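Local coordinates for protein fatty acid amide hydrolase (Candida albicans, PDB 6KVR) that probably hydrolyses monocarboxylic acid amides, such as fatty acid amides, to the carboxylate and ammonium, as a member of the amidase signature family, at residues A[447-452]-A[486-492]; A[388-393]-A[480-486]; A[349-353]-A[385-389]. All coordinates share one frame; numbering follows the deposited sequence.

Contact 1 of 3, residues A[447-452]-A[486-492]; sequences LRDQYN and LWNILDF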
loop_
_atom_site.group_PDB
_atom_site.type_symbol
_atom_site.label_atom_id
_atom_site.label_comp_id
_atom_site.label_asym_id
_atom_site.label_seq_id
_atom_site.Cartn_x
_atom_site.Cartn_y
_atom_site.Cartn_z
ATOM N N LEU A 447 1.658 -15.905 -0.325
ATOM C CA LEU A 447 1.935 -16.162 -1.734
ATOM C C LEU A 447 2.941 -15.167 -2.287
ATOM O O LEU A 447 3.865 -15.544 -3.014
ATOM C CB LEU A 447 0.641 -16.095 -2.543
ATOM C CG LEU A 447 -0.346 -17.215 -2.238
ATOM C CD1 LEU A 447 -1.713 -16.806 -2.740
ATOM C CD2 LEU A 447 0.112 -18.526 -2.878
ATOM N N ARG A 448 2.754 -13.883 -1.971
ATOM C CA ARG A 448 3.677 -12.853 -2.429
ATOM C C ARG A 448 5.102 -13.130 -1.963
ATOM O O ARG A 448 6.058 -12.956 -2.732
ATOM C CB ARG A 448 3.216 -11.484 -1.936
ATOM C CG ARG A 448 2.069 -10.922 -2.745
ATOM C CD ARG A 448 1.579 -9.595 -2.173
ATOM N NE ARG A 448 0.384 -9.145 -2.881
ATOM C CZ ARG A 448 -0.169 -7.948 -2.735
ATOM N NH1 ARG A 448 0.297 -7.077 -1.851
ATOM N NH2 ARG A 448 -1.210 -7.615 -3.500
ATOM N N ASP A 449 5.269 -13.554 -0.708
ATOM C CA ASP A 449 6.608 -13.858 -0.220
ATOM C C ASP A 449 7.160 -15.096 -0.910
ATOM O O ASP A 449 8.335 -15.122 -1.298
ATOM C CB ASP A 449 6.596 -14.041 1.300
ATOM C CG ASP A 449 6.560 -12.710 2.045
ATOM O OD1 ASP A 449 7.173 -11.735 1.559
ATOM O OD2 ASP A 449 5.916 -12.630 3.117
ATOM N N GLN A 450 6.321 -16.124 -1.092
ATOM C CA GLN A 450 6.800 -17.344 -1.731
ATOM C C GLN A 450 7.389 -17.034 -3.103
ATOM O O GLN A 450 8.468 -17.528 -3.447
ATOM C CB GLN A 450 5.664 -18.369 -1.839
ATOM C CG GLN A 450 6.107 -19.702 -2.422
ATOM C CD GLN A 450 5.018 -20.777 -2.403
ATOM O OE1 GLN A 450 3.826 -20.486 -2.288
ATOM N NE2 GLN A 450 5.436 -22.030 -2.498
ATOM N N TYR A 451 6.721 -16.175 -3.876
ATOM C CA TYR A 451 7.158 -15.872 -5.234
ATOM C C TYR A 451 8.308 -14.878 -5.246
ATOM O O TYR A 451 9.201 -14.965 -6.096
ATOM C CB TYR A 451 5.983 -15.323 -6.062
ATOM C CG TYR A 451 5.153 -16.395 -6.709
ATOM C CD1 TYR A 451 4.323 -17.203 -5.948
ATOM C CD2 TYR A 451 5.218 -16.616 -8.079
ATOM C CE1 TYR A 451 3.583 -18.201 -6.529
ATOM C CE2 TYR A 451 4.471 -17.610 -8.676
ATOM C CZ TYR A 451 3.656 -18.400 -7.893
ATOM O OH TYR A 451 2.893 -19.393 -8.478
ATOM N N ASN A 452 8.279 -13.900 -4.345
ATOM C CA ASN A 452 9.389 -12.962 -4.279
ATOM C C ASN A 452 10.657 -13.684 -3.832
ATOM O O ASN A 452 11.732 -13.462 -4.396
ATOM C CB ASN A 452 9.023 -11.800 -3.350
ATOM C CG ASN A 452 10.141 -10.772 -3.192
ATOM O OD1 ASN A 452 10.592 -10.151 -4.161
ATOM N ND2 ASN A 452 10.561 -10.560 -1.947
ATOM N N LEU A 486 -3.302 -14.379 -11.520
ATOM C CA LEU A 486 -2.181 -14.689 -10.632
ATOM C C LEU A 486 -1.359 -13.442 -10.319
ATOM O O LEU A 486 -0.986 -13.203 -9.165
ATOM C CB LEU A 486 -1.290 -15.759 -11.265
ATOM C CG LEU A 486 0.014 -16.070 -10.531
ATOM C CD1 LEU A 486 -0.274 -16.665 -9.143
ATOM C CD2 LEU A 486 0.971 -16.967 -11.370
ATOM N N TRP A 487 -1.053 -12.642 -11.337
ATOM C CA TRP A 487 -0.248 -11.450 -11.104
ATOM C C TRP A 487 -1.040 -10.310 -10.459
ATOM O O TRP A 487 -0.425 -9.337 -9.994
ATOM C CB TRP A 487 0.408 -11.009 -12.426
ATOM C CG TRP A 487 1.042 -12.212 -13.067
ATOM C CD1 TRP A 487 0.639 -12.838 -14.203
ATOM C CD2 TRP A 487 2.159 -12.979 -12.560
ATOM N NE1 TRP A 487 1.443 -13.926 -14.454
ATOM C CE2 TRP A 487 2.378 -14.039 -13.458
ATOM C CE3 TRP A 487 2.993 -12.863 -11.442
ATOM C CZ2 TRP A 487 3.397 -14.983 -13.275
ATOM C CZ3 TRP A 487 4.017 -13.803 -11.264
ATOM C CH2 TRP A 487 4.200 -14.852 -12.171
ATOM N N ASN A 488 -2.373 -10.417 -10.380
ATOM C CA ASN A 488 -3.117 -9.438 -9.593
ATOM C C ASN A 488 -3.017 -9.732 -8.103
ATOM O O ASN A 488 -2.842 -8.810 -7.299
ATOM C CB ASN A 488 -4.582 -9.407 -10.010
ATOM C CG ASN A 488 -4.764 -8.908 -11.429
ATOM O OD1 ASN A 488 -5.014 -9.690 -12.337
ATOM N ND2 ASN A 488 -4.605 -7.607 -11.628
ATOM N N ILE A 489 -3.123 -11.003 -7.709
ATOM C CA ILE A 489 -3.040 -11.282 -6.280
ATOM C C ILE A 489 -1.597 -11.129 -5.800
ATOM O O ILE A 489 -1.365 -10.659 -4.688
ATOM C CB ILE A 489 -3.647 -12.664 -5.931
ATOM C CG1 ILE A 489 -3.709 -12.837 -4.417
ATOM C CG2 ILE A 489 -2.850 -13.820 -6.543
ATOM C CD1 ILE A 489 -4.336 -14.164 -3.958
ATOM N N LEU A 490 -0.608 -11.472 -6.632
ATOM C CA LEU A 490 0.786 -11.210 -6.257
ATOM C C LEU A 490 1.156 -9.737 -6.385
ATOM O O LEU A 490 2.114 -9.298 -5.736
ATOM C CB LEU A 490 1.745 -12.044 -7.114
ATOM C CG LEU A 490 1.610 -13.575 -7.049
ATOM C CD1 LEU A 490 2.524 -14.280 -8.067
ATOM C CD2 LEU A 490 1.870 -14.101 -5.643
ATOM N N ASP A 491 0.417 -8.970 -7.195
ATOM C CA ASP A 491 0.733 -7.567 -7.498
ATOM C C ASP A 491 2.152 -7.405 -8.061
ATOM O O ASP A 491 2.921 -6.541 -7.627
ATOM C CB ASP A 491 0.545 -6.658 -6.285
ATOM C CG ASP A 491 0.572 -5.166 -6.660
ATOM O OD1 ASP A 491 0.789 -4.313 -5.756
ATOM O OD2 ASP A 491 0.411 -4.830 -7.861
ATOM N N PHE A 492 2.490 -8.226 -9.053
ATOM C CA PHE A 492 3.770 -8.052 -9.741
ATOM C C PHE A 492 3.565 -7.230 -11.008
ATOM O O PHE A 492 2.594 -7.455 -11.742
ATOM C CB PHE A 492 4.393 -9.405 -10.132
ATOM C CG PHE A 492 5.027 -10.177 -8.977
ATOM C CD1 PHE A 492 4.773 -9.848 -7.658
ATOM C CD2 PHE A 492 5.894 -11.239 -9.237
ATOM C CE1 PHE A 492 5.353 -10.561 -6.604
ATOM C CE2 PHE A 492 6.491 -11.952 -8.194
ATOM C CZ PHE A 492 6.214 -11.609 -6.868
#
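Arg448 reaches from helix 434-457 to the C-terminal end of helix 482-490 and grips one carbonyl there. Arg448 NE donates to Ile489 O at 2.9 Å, in the carbonyl plane and fairly straight (162° at the hydrogen). Arg448 NH2 donates to Ile489 O as well, at 3.3 Å, more bent and from above that plane. The grip is side-on, with Ile489 O lying in the guanidinium plane. The chain is extended from CG to NE, which carries the group past Leu490. Asp491 CB covers one guanidinium face, 3.4 Å from Arg448 NH2. Asp491 OD1 lies well out of the guanidinium plane, so no N-H points at it; the carboxylate is held by Thr274, Arg271 and Arg549.

Asp491 has positive phi and is the C' residue of a Schellman motif. Phe492 N bonds Trp487 O, and Asp491 N makes a weak bond to Asn488 O. Asn488 ND2 bonds Asp253 OD1, and Asn452 ND2 bonds Trp320 O of the second subunit, so the contact borders the dimer interface. Leu490 CD1 sits over one face of the Tyr451 ring in a CH-pi contact, 3.7 Å from the ring centroid. Tyr451 OH is satisfied by Pro383 O. Leu447 CD1 meets Ile489 CD1 at 3.9 Å.

The whole contact is buried. The arginine thus supplies donors to a carbonyl in the last turn of the helix, and its positive charge probably suits the negative end of the helix dipole.

Contact 2 of 3, residues A[388-393]-A[480-486]; sequences AYETVH and NWSYTSL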
loop_
_atom_site.group_PDB
_atom_site.type_symbol
_atom_site.label_atom_id
_atom_site.label_comp_id
_atom_site.label_asym_id
_atom_site.label_seq_id
_atom_site.Cartn_x
_atom_site.Cartn_y
_atom_site.Cartn_z
ATOM N N ALA A 388 -3.851 -19.628 -5.153
ATOM C CA ALA A 388 -3.889 -18.248 -5.621
ATOM C C ALA A 388 -5.179 -17.972 -6.384
ATOM O O ALA A 388 -5.839 -16.955 -6.148
ATOM C CB ALA A 388 -2.670 -17.937 -6.490
ATOM N N TYR A 389 -5.582 -18.899 -7.254
ATOM C CA TYR A 389 -6.790 -18.710 -8.056
ATOM C C TYR A 389 -8.028 -18.639 -7.175
ATOM O O TYR A 389 -8.858 -17.736 -7.328
ATOM C CB TYR A 389 -6.924 -19.842 -9.075
ATOM C CG TYR A 389 -8.175 -19.759 -9.924
ATOM C CD1 TYR A 389 -8.228 -18.932 -11.042
ATOM C CD2 TYR A 389 -9.311 -20.508 -9.606
ATOM C CE1 TYR A 389 -9.370 -18.867 -11.838
ATOM C CE2 TYR A 389 -10.470 -20.440 -10.399
ATOM C CZ TYR A 389 -10.494 -19.616 -11.508
ATOM O OH TYR A 389 -11.641 -19.534 -12.290
ATOM N N GLU A 390 -8.147 -19.570 -6.223
ATOM C CA GLU A 390 -9.308 -19.602 -5.340
ATOM C C GLU A 390 -9.343 -18.392 -4.423
ATOM O O GLU A 390 -10.413 -17.824 -4.174
ATOM C CB GLU A 390 -9.306 -20.879 -4.491
ATOM C CG GLU A 390 -9.897 -22.084 -5.204
ATOM C CD GLU A 390 -9.411 -23.413 -4.634
ATOM O OE1 GLU A 390 -9.645 -24.455 -5.286
ATOM O OE2 GLU A 390 -8.821 -23.422 -3.527
ATOM N N THR A 391 -8.186 -17.990 -3.888
ATOM C CA THR A 391 -8.185 -16.854 -2.975
ATOM C C THR A 391 -8.593 -15.578 -3.697
ATOM O O THR A 391 -9.421 -14.810 -3.198
ATOM C CB THR A 391 -6.811 -16.682 -2.317
ATOM O OG1 THR A 391 -6.465 -17.881 -1.618
ATOM C CG2 THR A 391 -6.849 -15.516 -1.318
ATOM N N VAL A 392 -8.036 -15.334 -4.886
ATOM C CA VAL A 392 -8.354 -14.071 -5.534
ATOM C C VAL A 392 -9.801 -14.062 -6.013
ATOM O O VAL A 392 -10.482 -13.032 -5.938
ATOM C CB VAL A 392 -7.360 -13.765 -6.672
ATOM C CG1 VAL A 392 -7.683 -14.545 -7.967
ATOM C CG2 VAL A 392 -7.314 -12.238 -6.908
ATOM N N HIS A 393 -10.330 -15.211 -6.431
ATOM C CA HIS A 393 -11.722 -15.212 -6.866
ATOM C C HIS A 393 -12.684 -15.088 -5.692
ATOM O O HIS A 393 -13.776 -14.538 -5.860
ATOM C CB HIS A 393 -12.021 -16.443 -7.722
ATOM C CG HIS A 393 -11.520 -16.298 -9.128
ATOM N ND1 HIS A 393 -10.182 -16.148 -9.426
ATOM C CD2 HIS A 393 -12.183 -16.134 -10.296
ATOM C CE1 HIS A 393 -10.038 -15.967 -10.729
ATOM N NE2 HIS A 393 -11.240 -15.954 -11.280
ATOM N N ASN A 480 -11.810 -18.716 -17.833
ATOM C CA ASN A 480 -10.674 -18.900 -16.941
ATOM C C ASN A 480 -9.732 -17.704 -17.014
ATOM O O ASN A 480 -9.135 -17.439 -18.068
ATOM C CB ASN A 480 -9.913 -20.173 -17.297
ATOM C CG ASN A 480 -8.584 -20.242 -16.609
ATOM O OD1 ASN A 480 -8.498 -20.058 -15.399
ATOM N ND2 ASN A 480 -7.531 -20.463 -17.374
ATOM N N TRP A 481 -9.550 -17.025 -15.884
ATOM C CA TRP A 481 -8.623 -15.902 -15.775
ATOM C C TRP A 481 -7.266 -16.269 -15.137
ATOM O O TRP A 481 -6.464 -15.368 -14.843
ATOM C CB TRP A 481 -9.252 -14.789 -14.939
ATOM C CG TRP A 481 -10.554 -14.227 -15.415
ATOM C CD1 TRP A 481 -11.305 -14.633 -16.487
ATOM C CD2 TRP A 481 -11.276 -13.149 -14.801
ATOM N NE1 TRP A 481 -12.446 -13.865 -16.581
ATOM C CE2 TRP A 481 -12.454 -12.951 -15.558
ATOM C CE3 TRP A 481 -11.035 -12.330 -13.687
ATOM C CZ2 TRP A 481 -13.382 -11.951 -15.251
ATOM C CZ3 TRP A 481 -11.966 -11.342 -13.375
ATOM C CH2 TRP A 481 -13.124 -11.162 -14.163
ATOM N N SER A 482 -6.999 -17.556 -14.894
ATOM C CA SER A 482 -5.886 -17.916 -14.014
ATOM C C SER A 482 -4.552 -17.336 -14.487
ATOM O O SER A 482 -3.705 -16.978 -13.652
ATOM C CB SER A 482 -5.787 -19.443 -13.886
ATOM O OG SER A 482 -5.528 -20.036 -15.150
ATOM N N TYR A 483 -4.354 -17.201 -15.807
ATOM C CA TYR A 483 -3.056 -16.775 -16.319
ATOM C C TYR A 483 -2.787 -15.293 -16.059
ATOM O O TYR A 483 -1.621 -14.898 -15.917
ATOM C CB TYR A 483 -2.943 -17.121 -17.812
ATOM C CG TYR A 483 -2.557 -18.575 -18.004
ATOM C CD1 TYR A 483 -1.233 -18.987 -17.867
ATOM C CD2 TYR A 483 -3.525 -19.549 -18.234
ATOM C CE1 TYR A 483 -0.886 -20.327 -18.006
ATOM C CE2 TYR A 483 -3.192 -20.881 -18.369
ATOM C CZ TYR A 483 -1.876 -21.266 -18.260
ATOM O OH TYR A 483 -1.556 -22.596 -18.395
ATOM N N THR A 484 -3.830 -14.462 -15.966
ATOM C CA THR A 484 -3.641 -13.056 -15.602
ATOM C C THR A 484 -3.911 -12.789 -14.129
ATOM O O THR A 484 -3.203 -11.982 -13.509
ATOM C CB THR A 484 -4.547 -12.131 -16.419
ATOM O OG1 THR A 484 -5.873 -12.678 -16.469
ATOM C CG2 THR A 484 -3.997 -11.900 -17.840
ATOM N N SER A 485 -4.913 -13.455 -13.547
ATOM C CA SER A 485 -5.297 -13.111 -12.187
ATOM C C SER A 485 -4.207 -13.455 -11.181
ATOM O O SER A 485 -4.179 -12.860 -10.100
ATOM C CB SER A 485 -6.614 -13.799 -11.810
ATOM O OG SER A 485 -6.459 -15.203 -11.714
ATOM N N LEU A 486 -3.302 -14.379 -11.520
ATOM C CA LEU A 486 -2.181 -14.689 -10.632
ATOM C C LEU A 486 -1.359 -13.442 -10.319
ATOM O O LEU A 486 -0.986 -13.203 -9.165
ATOM C CB LEU A 486 -1.290 -15.759 -11.265
ATOM C CG LEU A 486 0.014 -16.070 -10.531
ATOM C CD1 LEU A 486 -0.274 -16.665 -9.143
ATOM C CD2 LEU A 486 0.971 -16.967 -11.370
HETATM O O HOH W 1 -11.543 -17.263 -13.697
#
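Tyr389 leans from helix 385-397 over the start of helix 482-490. Tyr389 CB touches Leu352 of the 349-353 loop. CG is anti to the backbone N (chi1 178°), which brings the ring to Asn480 and Ser482 at the start of the other helix. Tyr389 CD1 lies 3.8 Å from Ser482 CB. Tyr389 CE1 lies 3.9 Å from Asn480 OD1, with ring and amide planes 52° apart. Tyr389 CZ sits over the centre of one face of the His393 ring. The tip, Tyr389 OH, bonds a water at 2.7 Å.

That water also bonds His393 NE2 and accepts from Trp481 N at 3.0 Å. His393 ND1 donates to Tyr389 O, which also takes His393 N from the opposite face of its plane. Ser485 OG lies at the imidazole edge, 3.8 Å from His393 CE1. Asn480 OD1 accepts from Ser482 N in an Asx turn, while Ser482 OG bonds Asp350 OD2. Away from the water, Ala388 CB packs on Leu486 CD1 at 3.8 Å. The helix segments cross at 71°. Tyr425 meets both His393 and Trp481 edge-to-face.

The polar link between the segments is therefore indirect. One water joins Tyr389 OH and His393 NE2 to Trp481 N; the Trp481 side chain lies near Gly255, predicted to bind substrate.

Contact 3 of 3, residues A[349-353]-A[385-389]; sequences DDGLV and TKLAY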
loop_
_atom_site.group_PDB
_atom_site.type_symbol
_atom_site.label_atom_id
_atom_site.label_comp_id
_atom_site.label_asym_id
_atom_site.label_seq_id
_atom_site.Cartn_x
_atom_site.Cartn_y
_atom_site.Cartn_z
ATOM N N ASP A 349 2.744 -23.973 -18.258
ATOM C CA ASP A 349 1.439 -24.470 -17.841
ATOM C C ASP A 349 1.284 -24.081 -16.378
ATOM O O ASP A 349 2.122 -24.454 -15.549
ATOM C CB ASP A 349 1.351 -25.993 -18.053
ATOM C CG ASP A 349 -0.029 -26.584 -17.726
ATOM O OD1 ASP A 349 -0.534 -26.456 -16.585
ATOM O OD2 ASP A 349 -0.623 -27.192 -18.642
ATOM N N ASP A 350 0.248 -23.308 -16.046
ATOM C CA ASP A 350 0.113 -22.839 -14.674
ATOM C C ASP A 350 -0.391 -23.918 -13.722
ATOM O O ASP A 350 -0.637 -23.613 -12.554
ATOM C CB ASP A 350 -0.798 -21.610 -14.616
ATOM C CG ASP A 350 -2.268 -21.938 -14.858
ATOM O OD1 ASP A 350 -2.584 -22.999 -15.447
ATOM O OD2 ASP A 350 -3.110 -21.108 -14.457
ATOM N N GLY A 351 -0.529 -25.163 -14.182
ATOM C CA GLY A 351 -1.001 -26.232 -13.333
ATOM C C GLY A 351 -2.507 -26.310 -13.202
ATOM O O GLY A 351 -3.008 -27.226 -12.541
ATOM N N LEU A 352 -3.245 -25.377 -13.804
ATOM C CA LEU A 352 -4.702 -25.358 -13.757
ATOM C C LEU A 352 -5.342 -25.649 -15.105
ATOM O O LEU A 352 -6.178 -26.550 -15.206
ATOM C CB LEU A 352 -5.199 -24.000 -13.235
ATOM C CG LEU A 352 -4.548 -23.599 -11.914
ATOM C CD1 LEU A 352 -5.087 -22.279 -11.426
ATOM C CD2 LEU A 352 -4.761 -24.693 -10.868
ATOM N N VAL A 353 -4.982 -24.896 -16.146
ATOM C CA VAL A 353 -5.612 -25.015 -17.452
ATOM C C VAL A 353 -4.520 -25.069 -18.517
ATOM O O VAL A 353 -3.774 -24.097 -18.706
ATOM C CB VAL A 353 -6.599 -23.864 -17.731
ATOM C CG1 VAL A 353 -7.250 -24.035 -19.106
ATOM C CG2 VAL A 353 -7.684 -23.787 -16.636
ATOM N N THR A 385 -0.671 -22.275 -7.408
ATOM C CA THR A 385 -1.553 -21.544 -8.318
ATOM C C THR A 385 -3.028 -21.831 -8.036
ATOM O O THR A 385 -3.873 -20.955 -8.223
ATOM C CB THR A 385 -1.223 -21.862 -9.784
ATOM O OG1 THR A 385 -1.222 -23.275 -9.992
ATOM C CG2 THR A 385 0.154 -21.282 -10.176
ATOM N N LYS A 386 -3.357 -23.032 -7.569
ATOM C CA LYS A 386 -4.737 -23.320 -7.200
ATOM C C LYS A 386 -5.177 -22.484 -6.002
ATOM O O LYS A 386 -6.272 -21.913 -6.005
ATOM C CB LYS A 386 -4.908 -24.812 -6.910
ATOM C CG LYS A 386 -6.330 -25.195 -6.507
ATOM C CD LYS A 386 -6.499 -26.704 -6.485
ATOM C CE LYS A 386 -7.823 -27.101 -5.841
ATOM N NZ LYS A 386 -8.012 -28.583 -5.816
ATOM N N LEU A 387 -4.342 -22.400 -4.959
ATOM C CA LEU A 387 -4.688 -21.527 -3.842
ATOM C C LEU A 387 -4.781 -20.070 -4.295
ATOM O O LEU A 387 -5.685 -19.338 -3.870
ATOM C CB LEU A 387 -3.665 -21.687 -2.717
ATOM C CG LEU A 387 -3.919 -20.907 -1.424
ATOM C CD1 LEU A 387 -5.207 -21.375 -0.751
ATOM C CD2 LEU A 387 -2.717 -21.048 -0.481
ATOM N N ALA A 388 -3.851 -19.628 -5.153
ATOM C CA ALA A 388 -3.889 -18.248 -5.621
ATOM C C ALA A 388 -5.179 -17.972 -6.384
ATOM O O ALA A 388 -5.839 -16.955 -6.148
ATOM C CB ALA A 388 -2.670 -17.937 -6.490
ATOM N N TYR A 389 -5.582 -18.899 -7.254
ATOM C CA TYR A 389 -6.790 -18.710 -8.056
ATOM C C TYR A 389 -8.028 -18.639 -7.175
ATOM O O TYR A 389 -8.858 -17.736 -7.328
ATOM C CB TYR A 389 -6.924 -19.842 -9.075
ATOM C CG TYR A 389 -8.175 -19.759 -9.924
ATOM C CD1 TYR A 389 -8.228 -18.932 -11.042
ATOM C CD2 TYR A 389 -9.311 -20.508 -9.606
ATOM C CE1 TYR A 389 -9.370 -18.867 -11.838
ATOM C CE2 TYR A 389 -10.470 -20.440 -10.399
ATOM C CZ TYR A 389 -10.494 -19.616 -11.508
ATOM O OH TYR A 389 -11.641 -19.534 -12.290
#
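The loop 349-353 turns beside the first turn of helix 385-397, with Gly351 at positive phi (83°) and the Asp350 and Thr385 CA atoms 6.7 Å apart. Two successive Asx turns shape this loop. Asp349 OD1 accepts from Gly351 N through its anti lone pair. Asp350 OD1 accepts from both Leu352 N and Val353 N. The first of these comes from above the carboxylate plane, and the second uses the syn lone pair. The other carboxylate oxygen, Asp350 OD2, bonds Ser482 OG.

Across the contact, Thr385 OG1 donates to Asp350 O at 2.6 Å. The donor lies nearly along the C=O axis, at 173°. Chi1 of 53° puts OG1 between the backbone N and the carbonyl carbon of Thr385, facing the loop. Thr385 CG2 also rests near the acceptor, 3.4 Å from Asp350 O.

Leu352 supplies the apolar half. Its side chain runs alongside that of Thr385, pointing the other way. Leu352 CG is 3.9 Å from Thr385 OG1. Leu352 CD1 reaches Thr385 O at 3.7 Å and touches Tyr389 CB at 3.9 Å. Leu352 CD2 packs on Lys386 CA and CB. The two methyls thus rest on the first helical turn. Beyond CB the extended Lys386 chain departs from the loop.

The loop follows strand 343-346 of the central sheet and precedes helix 357-372. Tyr483 OH, from helix 482-490, bonds Asp350 N and Val353 O, so this helix holds the loop as well. Val353 packs against helix 522-529, and Leu523 of that helix touches Tyr389. Helix 434-457 also touches helix 385-397: Thr385 meets Tyr451 and Ala388 meets Leu447.

Overall arrangement
From the N terminus, contact 3 comes first. It closes a loop from the turn after strand 343-346, through helix 357-372 and strand 376-379, to the start of helix 385-397. Contact 2 begins on that same helix and closes the long span to helix 482-490, sharing Ala388 and Tyr389 with contact 3. Contact 1 closes a shorter span, from helix 434-457 through strand 462-466 to the end of helix 482-490. It opens within the span of contact 2 and ends beyond it, so the two cross. Contacts 3 and 1 lie in series. Leu486 belongs to both contacts 1 and 2. Together they gather helices 385-397, 434-457 and 482-490 and the 349-353 loop into one cluster.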